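Local coordinates for protein putative aminotransferase (Actinomadura melliaura, PDB 4ZWV) that probably acts as a pyridoxal-phosphate-dependent sugar aminotransferase in making the aminopentose of the indolocarbazole AT2433, at residues S321-E326 and P338-V343. Numbering follows the deposited sequence.
Sequences SRRNDE and PGLDSV
R323 reaches across to the helix that starts at P338 and meets it in two ways, by charge at the edge of its guanidinium and by a methyl group over one face. The charged part is the salt bridge to D341: NH1 of R323 gives OD1 of D341 a bond of 2.8 Å, nearly along the C-O axis of that oxygen, while NH2 adds a weak one. The guanidinium and carboxylate planes stand 38° apart, and water 1 lies beside the pair, accepting from NH2 of R323 and within bonding distance of OD1 of D341.

D325 takes the edge formed by NE and NH2, side-on: NE of R323 binds OD1 of D325 at 2.8 Å and NH2 binds OD2, both through syn lone pairs. Held near its plane by the D325 carboxylate and by OD1 of D341, the group is fixed in rotation, and their charge probably offsets its own. Putting a leucine in place of R323 would probably leave D341 without this salt bridge and D325 without its side-on pair of bonds, though D325 would keep R334.

The nonpolar part is L340, whose CD2 lies over the centre of the guanidinium, 3.5 Å from CZ of R323. The R323 chain bends at chi3 (-73°), which turns the flat group to face this methyl.

Y344, farther along helix 338-344, adds a cation-pi contact to R323. The start of that helix is held by D102, which follows strand 97-100 and accepts from the backbone N of G339 and L340, while D325 packs on W100 of that strand, at the edge of the seven-stranded sheet.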
ATOM      1  N   SER A 321      -2.821   4.513  20.763  0.67 13.61           N
ATOM      2  CA  SER A 321      -3.862   3.636  20.235  0.67 15.24           C
ATOM      3  C   SER A 321      -4.632   2.976  21.370  0.67 11.24           C
ATOM      4  O   SER A 321      -4.160   2.928  22.504  0.67 15.99           O
ATOM      5  CB  SER A 321      -3.265   2.546  19.334  0.67 18.60           C
ATOM      6  OG  SER A 321      -2.884   3.066  18.072  0.67 26.03           O
ATOM      7  N   ARG A 322      -5.811   2.455  21.055  1.00 13.40           N
ATOM      8  CA  ARG A 322      -6.507   1.542  21.960  1.00 12.29           C
ATOM      9  C   ARG A 322      -5.745   0.211  21.978  1.00 12.66           C
ATOM     10  O   ARG A 322      -5.248  -0.226  20.937  1.00 14.04           O
ATOM     11  CB  ARG A 322      -7.955   1.331  21.513  1.00 14.10           C
ATOM     12  CG  ARG A 322      -8.760   0.439  22.428  1.00 13.14           C
ATOM     13  CD  ARG A 322     -10.175   0.211  21.897  1.00 14.59           C
ATOM     14  NE  ARG A 322     -10.981  -0.517  22.873  1.00 15.70           N
ATOM     15  CZ  ARG A 322     -12.294  -0.697  22.787  1.00 20.80           C
ATOM     16  NH1 ARG A 322     -12.969  -0.188  21.768  1.00 24.23           N
ATOM     17  NH2 ARG A 322     -12.932  -1.388  23.726  1.00 21.90           N
ATOM     18  N   ARG A 323      -5.633  -0.432  23.140  1.00 11.52           N
ATOM     19  CA  ARG A 323      -5.030  -1.769  23.163  1.00 11.08           C
ATOM     20  C   ARG A 323      -5.760  -2.669  22.155  1.00 10.56           C
ATOM     21  O   ARG A 323      -6.996  -2.748  22.165  1.00 11.29           O
ATOM     22  CB  ARG A 323      -5.056  -2.371  24.581  1.00 12.13           C
ATOM     23  CG  ARG A 323      -6.435  -2.454  25.232  1.00 11.25           C
ATOM     24  CD  ARG A 323      -6.342  -2.962  26.684  1.00 15.14           C
ATOM     25  NE  ARG A 323      -6.028  -4.388  26.754  1.00 13.27           N
ATOM     26  CZ  ARG A 323      -5.856  -5.042  27.897  1.00 13.05           C
ATOM     27  NH1 ARG A 323      -5.961  -4.388  29.054  1.00 15.01           N
ATOM     28  NH2 ARG A 323      -5.574  -6.337  27.887  1.00 14.00           N
ATOM     29  N   ASN A 324      -5.004  -3.321  21.265  1.00 10.48           N
ATOM     30  CA  ASN A 324      -5.609  -3.905  20.059  1.00 10.68           C
ATOM     31  C   ASN A 324      -6.475  -5.124  20.371  1.00  9.68           C
ATOM     32  O   ASN A 324      -7.361  -5.482  19.584  1.00 11.85           O
ATOM     33  CB  ASN A 324      -4.545  -4.333  19.040  1.00 11.15           C
ATOM     34  CG  ASN A 324      -3.698  -3.179  18.494  1.00 11.64           C
ATOM     35  OD1 ASN A 324      -2.807  -3.423  17.686  1.00 11.17           O
ATOM     36  ND2 ASN A 324      -3.938  -1.945  18.941  1.00 11.50           N
ATOM     37  N   ASP A 325      -6.213  -5.760  21.511  1.00 11.65           N
ATOM     38  CA  ASP A 325      -6.936  -6.974  21.880  1.00 10.70           C
ATOM     39  C   ASP A 325      -8.378  -6.691  22.290  1.00 11.24           C
ATOM     40  O   ASP A 325      -9.171  -7.620  22.419  1.00 13.76           O
ATOM     41  CB  ASP A 325      -6.191  -7.735  23.009  1.00 10.46           C
ATOM     42  CG  ASP A 325      -6.029  -6.919  24.294  1.00 11.91           C
ATOM     43  OD1 ASP A 325      -5.866  -5.683  24.232  1.00 12.51           O
ATOM     44  OD2 ASP A 325      -6.045  -7.538  25.388  1.00 15.69           O
ATOM     45  N   GLU A 326      -8.726  -5.416  22.457  1.00 11.66           N
ATOM     46  CA  GLU A 326     -10.105  -5.042  22.797  1.00 11.77           C
ATOM     47  C   GLU A 326     -11.014  -4.846  21.569  1.00 11.81           C
ATOM     48  O   GLU A 326     -12.232  -4.711  21.716  1.00 13.92           O
ATOM     49  CB  GLU A 326     -10.119  -3.765  23.646  1.00 12.47           C
ATOM     50  CG  GLU A 326      -9.728  -4.006  25.099  1.00 15.69           C
ATOM     51  CD  GLU A 326      -9.870  -2.770  25.973  1.00 18.66           C
ATOM     52  OE1 GLU A 326     -10.196  -1.685  25.459  1.00 18.10           O
ATOM     53  OE2 GLU A 326      -9.653  -2.883  27.201  1.00 19.58           O
ATOM     54  N   PRO A 338      -2.619  -9.733  32.595  1.00 14.61           N
ATOM     55  CA  PRO A 338      -2.683  -8.999  33.860  1.00 14.37           C
ATOM     56  C   PRO A 338      -1.643  -7.876  33.945  1.00 14.79           C
ATOM     57  O   PRO A 338      -1.904  -6.872  34.614  1.00 16.69           O
ATOM     58  CB  PRO A 338      -2.418 -10.080  34.912  1.00 18.44           C
ATOM     59  CG  PRO A 338      -1.691 -11.151  34.187  1.00 17.14           C
ATOM     60  CD  PRO A 338      -2.238 -11.141  32.783  1.00 14.05           C
ATOM     61  N   GLY A 339      -0.499  -8.036  33.284  1.00 13.25           N
ATOM     62  CA  GLY A 339       0.508  -6.983  33.272  1.00 13.47           C
ATOM     63  C   GLY A 339      -0.036  -5.730  32.605  1.00 13.13           C
ATOM     64  O   GLY A 339       0.004  -4.635  33.163  1.00 14.87           O
ATOM     65  N   LEU A 340      -0.567  -5.899  31.401  1.00 12.29           N
ATOM     66  CA  LEU A 340      -1.170  -4.777  30.693  1.00 12.07           C
ATOM     67  C   LEU A 340      -2.360  -4.213  31.472  1.00 14.86           C
ATOM     68  O   LEU A 340      -2.518  -2.996  31.569  1.00 14.69           O
ATOM     69  CB  LEU A 340      -1.594  -5.201  29.286  1.00 11.88           C
ATOM     70  CG  LEU A 340      -2.247  -4.130  28.411  1.00 12.62           C
ATOM     71  CD1 LEU A 340      -1.389  -2.860  28.404  1.00 12.88           C
ATOM     72  CD2 LEU A 340      -2.451  -4.659  26.994  1.00 14.26           C
ATOM     73  N   ASP A 341      -3.195  -5.092  32.023  1.00 13.97           N
ATOM     74  CA  ASP A 341      -4.338  -4.653  32.827  1.00 13.74           C
ATOM     75  C   ASP A 341      -3.894  -3.727  33.966  1.00 18.42           C
ATOM     76  O   ASP A 341      -4.599  -2.779  34.310  1.00 17.75           O
ATOM     77  CB  ASP A 341      -5.103  -5.845  33.422  1.00 15.47           C
ATOM     78  CG  ASP A 341      -5.828  -6.678  32.379  1.00 18.80           C
ATOM     79  OD1 ASP A 341      -6.058  -6.190  31.250  1.00 18.37           O
ATOM     80  OD2 ASP A 341      -6.183  -7.830  32.709  1.00 20.85           O
ATOM     81  N   SER A 342      -2.727  -3.999  34.545  1.00 15.95           N
ATOM     82  CA  SER A 342      -2.291  -3.247  35.728  1.00 17.58           C
ATOM     83  C   SER A 342      -1.816  -1.833  35.394  1.00 16.24           C
ATOM     84  O   SER A 342      -1.656  -1.011  36.301  1.00 19.31           O
ATOM     85  CB  SER A 342      -1.176  -3.996  36.472  1.00 16.08           C
ATOM     86  OG  SER A 342       0.066  -3.883  35.797  1.00 17.11           O
ATOM     87  N   VAL A 343      -1.598  -1.544  34.112  1.00 15.58           N
ATOM     88  CA  VAL A 343      -1.147  -0.211  33.720  1.00 16.35           C
ATOM     89  C   VAL A 343      -2.040   0.501  32.696  1.00 13.88           C
ATOM     90  O   VAL A 343      -1.903   1.709  32.478  1.00 15.78           O
ATOM     91  CB  VAL A 343       0.289  -0.254  33.141  1.00 17.76           C
ATOM     92  CG1 VAL A 343       1.290  -0.622  34.225  1.00 19.77           C
ATOM     93  CG2 VAL A 343       0.376  -1.220  31.960  1.00 17.35           C
TER
HETATM   94  O   HOH W   1      -6.268  -8.736  29.868  1.00 24.86           O